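Local coordinates for threonine--tRNA ligase catalytic subunit (Aeropyrum pernix, PDB 3A32), which probably catalyses the ATP-dependent attachment of threonine to tRNA(Thr) as a zinc-binding class II synthetase that lacks an editing domain of its own, at residues A[340-345]-A[398-403]; A[413-418]-A[426-431]; A[329-334]-A[394-399]; A[354-359]-A[403-408]. All blocks are in the same frame, centred on the assembly; numbering follows the deposited sequence.

Contact 1: A[340-345]-A[398-403]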
loop_
_atom_site.group_PDB
_atom_site.type_symbol
_atom_site.label_atom_id
_atom_site.label_comp_id
_atom_site.label_asym_id
_atom_site.label_seq_id
_atom_site.Cartn_x
_atom_site.Cartn_y
_atom_site.Cartn_z
ATOM N N GLN A 340 0.089 9.953 -17.296
ATOM C CA GLN A 340 1.416 10.541 -17.301
ATOM C C GLN A 340 1.861 11.072 -18.663
ATOM O O GLN A 340 2.383 12.188 -18.759
ATOM C CB GLN A 340 2.418 9.529 -16.732
ATOM C CG GLN A 340 2.184 9.332 -15.196
ATOM C CD GLN A 340 3.129 8.384 -14.578
ATOM O OE1 GLN A 340 3.193 7.216 -14.960
ATOM N NE2 GLN A 340 3.866 8.855 -13.574
ATOM N N PHE A 341 1.665 10.282 -19.718
ATOM C CA PHE A 341 1.979 10.709 -21.091
ATOM C C PHE A 341 0.721 10.555 -21.879
ATOM O O PHE A 341 0.193 9.439 -21.939
ATOM C CB PHE A 341 3.058 9.818 -21.744
ATOM C CG PHE A 341 4.444 10.077 -21.230
ATOM C CD1 PHE A 341 5.198 11.146 -21.732
ATOM C CD2 PHE A 341 4.979 9.290 -20.209
ATOM C CE1 PHE A 341 6.479 11.408 -21.240
ATOM C CE2 PHE A 341 6.263 9.542 -19.702
ATOM C CZ PHE A 341 7.035 10.580 -20.234
ATOM N N ALA A 342 0.233 11.644 -22.496
ATOM C CA ALA A 342 -0.811 11.493 -23.509
ATOM C C ALA A 342 -0.098 11.559 -24.868
ATOM O O ALA A 342 0.641 12.528 -25.129
ATOM C CB ALA A 342 -1.871 12.573 -23.399
ATOM N N VAL A 343 -0.277 10.532 -25.685
ATOM C CA VAL A 343 0.354 10.430 -26.999
ATOM C C VAL A 343 -0.734 10.683 -28.041
ATOM O O VAL A 343 -1.701 9.909 -28.146
ATOM C CB VAL A 343 1.020 9.021 -27.220
ATOM C CG1 VAL A 343 1.631 8.911 -28.604
ATOM C CG2 VAL A 343 2.124 8.710 -26.128
ATOM N N ILE A 344 -0.600 11.793 -28.761
ATOM C CA ILE A 344 -1.646 12.342 -29.637
ATOM C C ILE A 344 -1.201 12.279 -31.110
ATOM O O ILE A 344 -0.262 12.965 -31.521
ATOM C CB ILE A 344 -2.046 13.778 -29.205
ATOM C CG1 ILE A 344 -2.546 13.754 -27.751
ATOM C CG2 ILE A 344 -3.201 14.323 -30.087
ATOM C CD1 ILE A 344 -2.210 14.929 -26.933
ATOM N N ALA A 345 -1.873 11.420 -31.877
ATOM C CA ALA A 345 -1.483 11.147 -33.246
ATOM C C ALA A 345 -2.262 12.132 -34.135
ATOM O O ALA A 345 -3.484 12.043 -34.227
ATOM C CB ALA A 345 -1.811 9.679 -33.604
ATOM N N ALA A 398 -0.151 14.655 -17.522
ATOM C CA ALA A 398 1.076 15.337 -17.087
ATOM C C ALA A 398 1.883 15.844 -18.297
ATOM O O ALA A 398 2.304 16.989 -18.317
ATOM C CB ALA A 398 1.950 14.413 -16.166
ATOM N N VAL A 399 2.059 15.009 -19.321
ATOM C CA VAL A 399 2.866 15.369 -20.506
ATOM C C VAL A 399 2.059 15.034 -21.758
ATOM O O VAL A 399 1.566 13.928 -21.834
ATOM C CB VAL A 399 4.235 14.590 -20.509
ATOM C CG1 VAL A 399 5.119 14.966 -21.728
ATOM C CG2 VAL A 399 5.068 14.846 -19.178
ATOM N N ASN A 400 1.892 15.979 -22.700
ATOM C CA ASN A 400 1.320 15.709 -24.047
ATOM C C ASN A 400 2.412 15.511 -25.082
ATOM O O ASN A 400 3.312 16.339 -25.162
ATOM C CB ASN A 400 0.320 16.805 -24.555
ATOM C CG ASN A 400 -0.897 16.972 -23.643
ATOM O OD1 ASN A 400 -1.281 16.044 -22.896
ATOM N ND2 ASN A 400 -1.503 18.183 -23.672
ATOM N N VAL A 401 2.344 14.419 -25.842
ATOM C CA VAL A 401 3.328 14.146 -26.924
ATOM C C VAL A 401 2.564 14.188 -28.238
ATOM O O VAL A 401 1.663 13.392 -28.455
ATOM C CB VAL A 401 4.086 12.781 -26.732
ATOM C CG1 VAL A 401 5.099 12.521 -27.871
ATOM C CG2 VAL A 401 4.797 12.738 -25.341
ATOM N N PHE A 402 2.855 15.180 -29.057
ATOM C CA PHE A 402 2.130 15.370 -30.313
ATOM C C PHE A 402 2.904 14.755 -31.439
ATOM O O PHE A 402 4.079 15.093 -31.651
ATOM C CB PHE A 402 1.871 16.855 -30.609
ATOM C CG PHE A 402 0.830 17.477 -29.688
ATOM C CD1 PHE A 402 -0.531 17.300 -29.928
ATOM C CD2 PHE A 402 1.225 18.220 -28.572
ATOM C CE1 PHE A 402 -1.488 17.859 -29.082
ATOM C CE2 PHE A 402 0.277 18.779 -27.716
ATOM C CZ PHE A 402 -1.086 18.618 -27.967
ATOM N N ILE A 403 2.278 13.806 -32.123
ATOM C CA ILE A 403 2.935 13.190 -33.252
ATOM C C ILE A 403 2.161 13.410 -34.533
ATOM O O ILE A 403 1.171 12.758 -34.764
ATOM C CB ILE A 403 3.219 11.717 -33.079
ATOM C CG1 ILE A 403 3.999 11.488 -31.768
ATOM C CG2 ILE A 403 4.052 11.218 -34.356
ATOM C CD1 ILE A 403 3.892 10.156 -31.229
#
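The ring of Phe341 lies alongside Val399, the two side chains pointing the same way from one face of a parallel strand pair. Phe341 CD1 comes to 3.8 Å from Val399 CB, and Val401 CG2 reaches the same ring at its edge, close to the ring plane. Further along this face, Val343 CG1 meets the end of Ile403 at CD1, 3.7 Å away, the side chains crossing at a slant. On the opposite face Ile344 and Phe402 again run side by side, with Ile344 CD1 3.7 Å from Phe402 CE1. CG1 of Ile344 sits beside its own backbone N (chi1 -59°), which carries CD1 back toward Asn400 CB, 3.9 Å off. Ala342 CB faces Asn400 OD1, a buried oxygen without a hydrogen-bonding partner in the model; the amide nitrogen of Asn400 has a weak bond to Glu392. Five backbone hydrogen bonds join the strands. The one from Val399 N to Gln340 O is bent (132° at the hydrogen), whereas that from Ile403 N to Ile344 O, at 2.7 Å, is almost straight. The pair lies inside the sheet of the anticodon-binding domain: strand 373-380 adjoins 341-347 and strand 412-419 adjoins 399-403, while helix 353-369 packs on the Phe341, Val343 and Ile403 face and helix 384-393 on Ile344 and Phe402.

Contact 2: A[413-418]-A[426-431]. With SO4 (sulfate ion), chain D.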
loop_
_atom_site.group_PDB
_atom_site.type_symbol
_atom_site.label_atom_id
_atom_site.label_comp_id
_atom_site.label_asym_id
_atom_site.label_seq_id
_atom_site.Cartn_x
_atom_site.Cartn_y
_atom_site.Cartn_z
ATOM N N LEU A 413 10.093 15.400 -31.677
ATOM C CA LEU A 413 8.756 15.320 -31.076
ATOM C C LEU A 413 8.369 16.674 -30.505
ATOM O O LEU A 413 9.232 17.409 -30.092
ATOM C CB LEU A 413 8.724 14.279 -29.967
ATOM C CG LEU A 413 9.028 12.831 -30.382
ATOM C CD1 LEU A 413 9.254 12.003 -29.135
ATOM C CD2 LEU A 413 7.914 12.227 -31.289
ATOM N N ASP A 414 7.090 16.987 -30.497
ATOM C CA ASP A 414 6.551 18.186 -29.846
ATOM C C ASP A 414 5.951 17.744 -28.497
ATOM O O ASP A 414 4.880 17.103 -28.448
ATOM C CB ASP A 414 5.500 18.838 -30.745
ATOM C CG ASP A 414 4.741 19.955 -30.079
ATOM O OD1 ASP A 414 4.906 20.219 -28.889
ATOM O OD2 ASP A 414 3.933 20.607 -30.776
ATOM N N VAL A 415 6.666 18.073 -27.416
ATOM C CA VAL A 415 6.399 17.512 -26.110
ATOM C C VAL A 415 6.127 18.649 -25.139
ATOM O O VAL A 415 6.962 19.539 -24.977
ATOM C CB VAL A 415 7.590 16.655 -25.605
ATOM C CG1 VAL A 415 7.373 16.149 -24.187
ATOM C CG2 VAL A 415 7.829 15.501 -26.510
ATOM N N ARG A 416 4.962 18.598 -24.496
ATOM C CA ARG A 416 4.440 19.676 -23.679
ATOM C C ARG A 416 4.176 19.195 -22.259
ATOM O O ARG A 416 3.198 18.505 -21.957
ATOM C CB ARG A 416 3.175 20.271 -24.321
ATOM C CG ARG A 416 3.379 20.411 -25.822
ATOM C CD ARG A 416 2.519 21.449 -26.396
ATOM N NE ARG A 416 2.826 21.678 -27.799
ATOM C CZ ARG A 416 2.138 22.512 -28.568
ATOM N NH1 ARG A 416 1.103 23.195 -28.068
ATOM N NH2 ARG A 416 2.510 22.688 -29.824
ATOM N N VAL A 417 5.091 19.581 -21.395
ATOM C CA VAL A 417 5.051 19.304 -19.972
ATOM C C VAL A 417 4.228 20.424 -19.315
ATOM O O VAL A 417 4.235 21.565 -19.755
ATOM C CB VAL A 417 6.531 19.221 -19.461
ATOM C CG1 VAL A 417 6.591 19.045 -17.940
ATOM C CG2 VAL A 417 7.301 18.057 -20.159
ATOM N N PHE A 418 3.447 20.119 -18.312
ATOM C CA PHE A 418 2.649 21.156 -17.698
ATOM C C PHE A 418 3.450 21.678 -16.528
ATOM O O PHE A 418 3.873 20.909 -15.653
ATOM C CB PHE A 418 1.283 20.645 -17.222
ATOM C CG PHE A 418 0.440 21.738 -16.709
ATOM C CD1 PHE A 418 -0.360 22.520 -17.612
ATOM C CD2 PHE A 418 0.521 22.106 -15.344
ATOM C CE1 PHE A 418 -1.108 23.633 -17.148
ATOM C CE2 PHE A 418 -0.211 23.226 -14.860
ATOM C CZ PHE A 418 -1.048 23.982 -15.752
ATOM N N ARG A 426 4.529 23.778 -21.243
ATOM C CA ARG A 426 5.787 24.260 -21.734
ATOM C C ARG A 426 6.308 23.293 -22.779
ATOM O O ARG A 426 6.485 22.116 -22.495
ATOM C CB ARG A 426 6.780 24.433 -20.583
ATOM C CG ARG A 426 8.108 25.030 -21.004
ATOM C CD ARG A 426 8.992 25.399 -19.772
ATOM N NE ARG A 426 9.562 24.197 -19.189
ATOM C CZ ARG A 426 10.635 23.559 -19.668
ATOM N NH1 ARG A 426 11.294 24.018 -20.751
ATOM N NH2 ARG A 426 11.048 22.452 -19.047
ATOM N N ARG A 427 6.573 23.827 -23.979
ATOM C CA ARG A 427 7.009 23.054 -25.131
ATOM C C ARG A 427 8.451 22.682 -25.097
ATOM O O ARG A 427 9.321 23.511 -24.825
ATOM C CB ARG A 427 6.696 23.823 -26.425
ATOM C CG ARG A 427 6.779 22.990 -27.656
ATOM C CD ARG A 427 6.183 23.659 -28.851
ATOM N NE ARG A 427 6.765 23.039 -30.034
ATOM C CZ ARG A 427 6.505 23.376 -31.299
ATOM N NH1 ARG A 427 5.678 24.365 -31.596
ATOM N NH2 ARG A 427 7.121 22.737 -32.275
ATOM N N LEU A 428 8.727 21.408 -25.366
ATOM C CA LEU A 428 10.108 20.928 -25.522
ATOM C C LEU A 428 10.212 20.316 -26.888
ATOM O O LEU A 428 9.244 19.798 -27.418
ATOM C CB LEU A 428 10.495 19.846 -24.500
ATOM C CG LEU A 428 10.140 19.991 -23.028
ATOM C CD1 LEU A 428 10.404 18.653 -22.334
ATOM C CD2 LEU A 428 10.906 21.133 -22.346
ATOM N N ALA A 429 11.402 20.359 -27.448
ATOM C CA ALA A 429 11.673 19.762 -28.765
ATOM C C ALA A 429 12.577 18.555 -28.509
ATOM O O ALA A 429 13.728 18.709 -28.130
ATOM C CB ALA A 429 12.365 20.756 -29.647
ATOM N N ILE A 430 12.022 17.359 -28.658
ATOM C CA ILE A 430 12.727 16.126 -28.348
ATOM C C ILE A 430 13.130 15.385 -29.635
ATOM O O ILE A 430 12.282 14.767 -30.298
ATOM C CB ILE A 430 11.890 15.167 -27.403
ATOM C CG1 ILE A 430 11.536 15.816 -26.055
ATOM C CG2 ILE A 430 12.679 13.929 -27.125
ATOM C CD1 ILE A 430 12.674 16.367 -25.276
ATOM N N ALA A 431 14.416 15.443 -29.983
ATOM C CA ALA A 431 14.907 14.788 -31.208
ATOM C C ALA A 431 14.910 13.277 -30.983
ATOM O O ALA A 431 15.062 12.801 -29.852
ATOM C CB ALA A 431 16.325 15.302 -31.617
HETATM S S SO4 D . 5.991 24.161 -35.345
HETATM O O1 SO4 D . 5.341 24.401 -36.629
HETATM O O2 SO4 D . 7.351 24.718 -35.429
HETATM O O3 SO4 D . 5.202 24.800 -34.297
HETATM O O4 SO4 D . 5.948 22.729 -35.044
#
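The guanidinium of Arg427 carries the carboxylate of Asp414 on one face and a sulfate at its edge. The two flat groups stack with their planes 16° apart, and Asp414 OD2 stands 3.8 Å above the guanidinium plane of Arg427, over its centre. No N-H of Arg427 points at the carboxylate, so this salt bridge is one of charge alone. At the edge of the same guanidinium, close to its plane, Arg427 NH1 donates to sulfate O3 at 2.8 Å; NH2 donates to O4, which lies off that plane. The ion, probably from the crystallisation liquor, is also bound by Lys406. Arg416 takes the carboxylate differently, gripping it side-on: its NE reaches Asp414 OD1 at 2.8 Å in an almost straight bond (177°), and its NH2 reaches the syn lone pair of Asp414 OD2 at 2.7 Å. Asp414 CG lies anti to the backbone N (chi1 171°), a setting that offers its carboxylate to both arginines. With an alanine here, Arg416 would lose both acceptors and its guanidinium would probably be set free to turn, close to Arg427 with no shared negative charge. The strands form an antiparallel beta hairpin, in which Leu413-Ile430, Val415-Leu428 and Val417-Arg426 are hydrogen-bonded pairs with two backbone bonds apiece. On the other face of the hairpin the contacts are apolar: Val415 CG2 lies 3.7 Å from Ile430 CG1, and Val417 CG2 lies 3.8 Å from Leu428 CD1. Helix 435-457 packs against this face, Leu442 touching both Leu413 and Val415.

Contact 3: A[329-334]-A[394-399]. With SO4 (sulfate ion), chain B.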
loop_
_atom_site.group_PDB
_atom_site.type_symbol
_atom_site.label_atom_id
_atom_site.label_comp_id
_atom_site.label_asym_id
_atom_site.label_seq_id
_atom_site.Cartn_x
_atom_site.Cartn_y
_atom_site.Cartn_z
ATOM N N ARG A 329 -6.131 23.422 -9.753
ATOM C CA ARG A 329 -7.062 23.268 -10.863
ATOM C C ARG A 329 -6.863 21.911 -11.611
ATOM O O ARG A 329 -6.807 21.860 -12.888
ATOM C CB ARG A 329 -6.970 24.484 -11.809
ATOM C CG ARG A 329 -7.669 25.789 -11.263
ATOM C CD ARG A 329 -6.692 26.772 -10.710
ATOM N NE ARG A 329 -7.346 28.027 -10.305
ATOM C CZ ARG A 329 -7.303 28.596 -9.085
ATOM N NH1 ARG A 329 -6.623 28.047 -8.058
ATOM N NH2 ARG A 329 -7.957 29.746 -8.894
ATOM N N GLY A 330 -6.805 20.822 -10.829
ATOM C CA GLY A 330 -6.825 19.523 -11.406
ATOM C C GLY A 330 -5.454 19.059 -11.881
ATOM O O GLY A 330 -5.358 17.984 -12.474
ATOM N N ARG A 331 -4.404 19.841 -11.593
ATOM C CA ARG A 331 -3.054 19.590 -12.151
ATOM C C ARG A 331 -2.138 18.873 -11.179
ATOM O O ARG A 331 -1.629 19.469 -10.234
ATOM C CB ARG A 331 -2.395 20.887 -12.633
ATOM C CG ARG A 331 -3.176 21.594 -13.725
ATOM C CD ARG A 331 -3.200 20.840 -15.099
ATOM N NE ARG A 331 -3.993 21.566 -16.105
ATOM C CZ ARG A 331 -4.039 21.270 -17.401
ATOM N NH1 ARG A 331 -3.364 20.228 -17.908
ATOM N NH2 ARG A 331 -4.770 22.028 -18.205
ATOM N N MET A 332 -1.969 17.578 -11.405
ATOM C CA MET A 332 -1.200 16.701 -10.524
ATOM C C MET A 332 0.284 16.720 -10.895
ATOM O O MET A 332 0.627 16.819 -12.109
ATOM C CB MET A 332 -1.695 15.244 -10.664
ATOM C CG MET A 332 -3.199 15.023 -10.313
ATOM S SD MET A 332 -3.562 15.581 -8.632
ATOM C CE MET A 332 -2.706 14.295 -7.674
ATOM N N PRO A 333 1.165 16.547 -9.875
ATOM C CA PRO A 333 2.591 16.343 -10.171
ATOM C C PRO A 333 2.764 15.037 -10.954
ATOM O O PRO A 333 1.963 14.111 -10.751
ATOM C CB PRO A 333 3.254 16.210 -8.790
ATOM C CG PRO A 333 2.132 16.116 -7.774
ATOM C CD PRO A 333 0.838 16.456 -8.429
ATOM N N PHE A 334 3.797 14.960 -11.810
ATOM C CA PHE A 334 3.990 13.851 -12.720
ATOM C C PHE A 334 3.802 12.471 -12.068
ATOM O O PHE A 334 3.158 11.600 -12.655
ATOM C CB PHE A 334 5.353 13.940 -13.419
ATOM C CG PHE A 334 5.641 12.801 -14.349
ATOM C CD1 PHE A 334 5.326 12.892 -15.702
ATOM C CD2 PHE A 334 6.303 11.665 -13.888
ATOM C CE1 PHE A 334 5.632 11.846 -16.594
ATOM C CE2 PHE A 334 6.598 10.612 -14.754
ATOM C CZ PHE A 334 6.258 10.698 -16.123
ATOM N N THR A 394 -10.415 18.146 -19.033
ATOM C CA THR A 394 -10.892 16.888 -18.463
ATOM C C THR A 394 -9.772 16.025 -17.888
ATOM O O THR A 394 -9.633 15.963 -16.679
ATOM C CB THR A 394 -11.739 16.134 -19.497
ATOM O OG1 THR A 394 -13.001 16.830 -19.586
ATOM C CG2 THR A 394 -12.040 14.732 -19.051
ATOM N N ALA A 395 -8.958 15.429 -18.747
ATOM C CA ALA A 395 -7.964 14.455 -18.361
ATOM C C ALA A 395 -6.647 15.056 -17.829
ATOM O O ALA A 395 -5.977 14.419 -16.980
ATOM C CB ALA A 395 -7.685 13.539 -19.505
ATOM N N LYS A 396 -6.288 16.264 -18.317
ATOM C CA LYS A 396 -5.109 16.996 -17.837
ATOM C C LYS A 396 -3.864 16.102 -17.682
ATOM O O LYS A 396 -3.336 15.961 -16.549
ATOM C CB LYS A 396 -5.413 17.710 -16.521
ATOM C CG LYS A 396 -6.396 18.848 -16.654
ATOM C CD LYS A 396 -6.819 19.428 -15.323
ATOM C CE LYS A 396 -7.663 20.665 -15.575
ATOM N NZ LYS A 396 -9.010 20.367 -16.152
ATOM N N PRO A 397 -3.401 15.472 -18.808
ATOM C CA PRO A 397 -2.273 14.540 -18.719
ATOM C C PRO A 397 -1.048 15.293 -18.257
ATOM O O PRO A 397 -0.925 16.471 -18.555
ATOM C CB PRO A 397 -2.095 14.062 -20.174
ATOM C CG PRO A 397 -3.460 14.301 -20.824
ATOM C CD PRO A 397 -3.865 15.624 -20.200
ATOM N N ALA A 398 -0.151 14.655 -17.522
ATOM C CA ALA A 398 1.076 15.337 -17.087
ATOM C C ALA A 398 1.883 15.844 -18.297
ATOM O O ALA A 398 2.304 16.989 -18.317
ATOM C CB ALA A 398 1.950 14.413 -16.166
ATOM N N VAL A 399 2.059 15.009 -19.321
ATOM C CA VAL A 399 2.866 15.369 -20.506
ATOM C C VAL A 399 2.059 15.034 -21.758
ATOM O O VAL A 399 1.566 13.928 -21.834
ATOM C CB VAL A 399 4.235 14.590 -20.509
ATOM C CG1 VAL A 399 5.119 14.966 -21.728
ATOM C CG2 VAL A 399 5.068 14.846 -19.178
HETATM S S SO4 B . -10.302 23.790 -16.317
HETATM O O1 SO4 B . -9.318 23.805 -17.414
HETATM O O2 SO4 B . -9.890 24.198 -14.971
HETATM O O3 SO4 B . -11.254 24.792 -16.748
HETATM O O4 SO4 B . -10.864 22.442 -16.234
HETATM O O HOH W 1 -3.447 16.575 -13.672
HETATM O O HOH W 2 -1.553 18.613 -16.524
#
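Lys396 lays its aliphatic chain across the guanidinium of Arg331 at about a right angle, with CG 3.4 Å above the guanidinium plane, over its centre. The segment it meets begins at a Schellman motif: Arg329, with positive phi, is the C-prime residue that ends helix 317-327, and the chain then runs on toward the anticodon-binding domain. Packing is tight at this turn. Lys396 CE comes to 3.1 Å from Arg329 O and Lys396 CD to 3.5 Å from Gly330 O, and a side chain at Gly330 would run into the lysine. Phe334 makes a second close patch, its CD1 3.7 Å from Ala398 CB, while Val399 CG2 comes to the ring edge near its plane. The polar ends are looser and reach water and a bound ion. The lysine chain bends at its end (chi4 70°), turning NZ to a sulfate O4 2.8 Å away; NZ also bonds to Glu392 O, and Lys7 and Tyr12 bind the same ion. No direct hydrogen bond crosses between the segments, and waters take that role: one joins Gly330 O and Met332 N to Lys396 O. Arg331 has further partners in a salt bridge to Glu392 and a cation-pi contact with Phe418. Shortened to a serine, this arginine would leave the lysine methylenes without their flat cover and would probably deprive Glu392 of its positive mate. A second water lies in the guanidinium plane of Arg331, accepting from NH1 at 2.8 Å and donating to Pro397 O at 3.0 Å.

Contact 4: A[354-359]-A[403-408]. With SO4 (sulfate ion), chain D.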
loop_
_atom_site.group_PDB
_atom_site.type_symbol
_atom_site.label_atom_id
_atom_site.label_comp_id
_atom_site.label_asym_id
_atom_site.label_seq_id
_atom_site.Cartn_x
_atom_site.Cartn_y
_atom_site.Cartn_z
ATOM N N ARG A 354 0.602 6.441 -41.737
ATOM C CA ARG A 354 1.046 5.111 -41.420
ATOM C C ARG A 354 2.284 5.191 -40.513
ATOM O O ARG A 354 2.379 4.477 -39.516
ATOM C CB ARG A 354 1.335 4.359 -42.720
ATOM C CG ARG A 354 1.815 2.955 -42.521
ATOM C CD ARG A 354 2.353 2.421 -43.824
ATOM N NE ARG A 354 3.598 3.061 -44.294
ATOM C CZ ARG A 354 3.672 3.975 -45.273
ATOM N NH1 ARG A 354 2.565 4.422 -45.881
ATOM N NH2 ARG A 354 4.854 4.460 -45.648
ATOM N N GLU A 355 3.213 6.078 -40.856
ATOM C CA GLU A 355 4.386 6.305 -40.036
ATOM C C GLU A 355 4.000 6.999 -38.719
ATOM O O GLU A 355 4.585 6.747 -37.700
ATOM C CB GLU A 355 5.347 7.198 -40.781
ATOM C CG GLU A 355 6.042 6.578 -41.944
ATOM C CD GLU A 355 6.923 7.596 -42.609
ATOM O OE1 GLU A 355 7.944 7.994 -41.974
ATOM O OE2 GLU A 355 6.566 8.009 -43.743
ATOM N N ILE A 356 3.044 7.920 -38.776
ATOM C CA ILE A 356 2.506 8.575 -37.574
ATOM C C ILE A 356 1.885 7.545 -36.622
ATOM O O ILE A 356 2.148 7.580 -35.419
ATOM C CB ILE A 356 1.428 9.629 -37.939
ATOM C CG1 ILE A 356 2.072 10.818 -38.661
ATOM C CG2 ILE A 356 0.589 10.006 -36.709
ATOM C CD1 ILE A 356 1.087 11.774 -39.222
ATOM N N GLU A 357 1.081 6.633 -37.190
ATOM C CA GLU A 357 0.371 5.628 -36.413
ATOM C C GLU A 357 1.368 4.653 -35.805
ATOM O O GLU A 357 1.271 4.363 -34.619
ATOM C CB GLU A 357 -0.741 4.946 -37.244
ATOM C CG GLU A 357 -1.308 3.635 -36.630
ATOM C CD GLU A 357 -2.134 3.861 -35.343
ATOM O OE1 GLU A 357 -2.784 4.934 -35.218
ATOM O OE2 GLU A 357 -2.142 2.963 -34.457
ATOM N N ASP A 358 2.345 4.198 -36.585
ATOM C CA ASP A 358 3.365 3.312 -36.077
ATOM C C ASP A 358 4.286 3.975 -35.032
ATOM O O ASP A 358 4.684 3.334 -34.075
ATOM C CB ASP A 358 4.199 2.694 -37.220
ATOM C CG ASP A 358 3.350 1.792 -38.184
ATOM O OD1 ASP A 358 2.145 1.507 -37.926
ATOM O OD2 ASP A 358 3.906 1.360 -39.219
ATOM N N LEU A 359 4.659 5.232 -35.232
ATOM C CA LEU A 359 5.423 5.968 -34.221
ATOM C C LEU A 359 4.674 6.120 -32.883
ATOM O O LEU A 359 5.201 5.759 -31.826
ATOM C CB LEU A 359 5.936 7.328 -34.759
ATOM C CG LEU A 359 6.988 8.064 -33.893
ATOM C CD1 LEU A 359 8.248 7.250 -33.657
ATOM C CD2 LEU A 359 7.331 9.482 -34.440
ATOM N N ILE A 403 2.278 13.806 -32.123
ATOM C CA ILE A 403 2.935 13.190 -33.252
ATOM C C ILE A 403 2.161 13.410 -34.533
ATOM O O ILE A 403 1.171 12.758 -34.764
ATOM C CB ILE A 403 3.219 11.717 -33.079
ATOM C CG1 ILE A 403 3.999 11.488 -31.768
ATOM C CG2 ILE A 403 4.052 11.218 -34.356
ATOM C CD1 ILE A 403 3.892 10.156 -31.229
ATOM N N GLY A 404 2.617 14.389 -35.321
ATOM C CA GLY A 404 2.074 14.639 -36.656
ATOM C C GLY A 404 3.120 14.437 -37.763
ATOM O O GLY A 404 4.228 13.952 -37.523
ATOM N N ALA A 405 2.730 14.793 -38.976
ATOM C CA ALA A 405 3.565 14.698 -40.183
ATOM C C ALA A 405 4.910 15.399 -39.996
ATOM O O ALA A 405 5.932 14.895 -40.402
ATOM C CB ALA A 405 2.800 15.339 -41.361
ATOM N N LYS A 406 4.887 16.595 -39.421
ATOM C CA LYS A 406 6.063 17.414 -39.166
ATOM C C LYS A 406 7.036 16.699 -38.221
ATOM O O LYS A 406 8.239 16.708 -38.432
ATOM C CB LYS A 406 5.605 18.747 -38.536
ATOM C CG LYS A 406 6.725 19.790 -38.443
ATOM C CD LYS A 406 6.240 21.210 -37.965
ATOM C CE LYS A 406 4.912 21.686 -38.645
ATOM N NZ LYS A 406 4.895 23.168 -39.120
ATOM N N GLU A 407 6.508 16.111 -37.146
ATOM C CA GLU A 407 7.312 15.370 -36.168
ATOM C C GLU A 407 7.979 14.162 -36.793
ATOM O O GLU A 407 9.139 13.882 -36.549
ATOM C CB GLU A 407 6.451 14.896 -34.964
ATOM C CG GLU A 407 6.006 16.022 -34.025
ATOM C CD GLU A 407 5.042 16.987 -34.680
ATOM O OE1 GLU A 407 4.152 16.561 -35.461
ATOM O OE2 GLU A 407 5.191 18.179 -34.438
ATOM N N VAL A 408 7.217 13.416 -37.559
ATOM C CA VAL A 408 7.792 12.317 -38.306
ATOM C C VAL A 408 8.905 12.792 -39.332
ATOM O O VAL A 408 9.994 12.215 -39.394
ATOM C CB VAL A 408 6.671 11.588 -39.017
ATOM C CG1 VAL A 408 7.211 10.720 -40.095
ATOM C CG2 VAL A 408 5.799 10.786 -37.986
HETATM S S SO4 D . 5.991 24.161 -35.345
HETATM O O1 SO4 D . 5.341 24.401 -36.629
HETATM O O2 SO4 D . 7.351 24.718 -35.429
HETATM O O3 SO4 D . 5.202 24.800 -34.297
HETATM O O4 SO4 D . 5.948 22.729 -35.044
#
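Leu359 and Ile356 on one helix meet Ile403, at the end of a strand, and Val408, in the short helix that follows. Apolar contacts dominate. Leu359 crosses Ile403 at about a right angle, CD2 of the leucine 3.7 Å from CG2 of the isoleucine, and it slides past Val408 in the opposite direction. Ile356 also crosses Val408 nearly perpendicularly, with Ile356 CG1 3.8 Å from Val408 CG2. A second kind of contact sets side chain on backbone. The two branches of Ile356 part here: CG2 touches Ile403 O at 3.4 Å, while CG1, held beside the backbone N of Ile356 itself (chi1 -69°), carries CD1 to within 3.4 Å of Ala405 N. Ile356 thus lies against the first turn of helix 405-410. Glu355 adds a mixed contact, its OE1 3.4 Å from the methyl Val408 CG1. No hydrogen bond crosses between the segments; within 403-408, Gly404 is the N-cap, and its N donates to Glu407 OE1 at 2.7 Å, on the anti side of the carboxylate and 28° out of its plane. The glutamate of the first turn thus folds back on the N-cap residue; glycine has no side chain with which to make the reciprocal bond of a full capping box. Lys406 takes no part in the packing; its bent chain brings NZ to sulfate O1 at 2.8 Å. Helices 353-369 and 405-410, each following a parallel strand (341-347 and 399-403), pack together at one end of the alpha/beta anticodon-binding domain, where Ile356 also rests on Ala345, Ile403 on Leu413 of strand 412-419, and Leu359 on Tyr432.

Overall arrangement
Contacts 1, 2 and 4 lie within the anticodon-binding domain; contact 3 joins it to the chain coming from the catalytic part. All are away from the zinc site of Cys112, His166 and His310. Contacts 1 and 2 lie in one sheet, their centres about 9 Å apart, joined where Phe402 N meets Asp414 O and Asn400 O meets Arg416 N, each at 2.9 Å. Contact 3 shares Ala398 and Val399 with contact 1, and Gln340 NE2 is 3.0 Å from Phe334 O. Contact 4 sits at the other end of the strands, sharing Ile403 with contact 1; its centre is about 24 Å from that of contact 3. One sulfate links contacts 2 and 4, through Arg427 and Lys406.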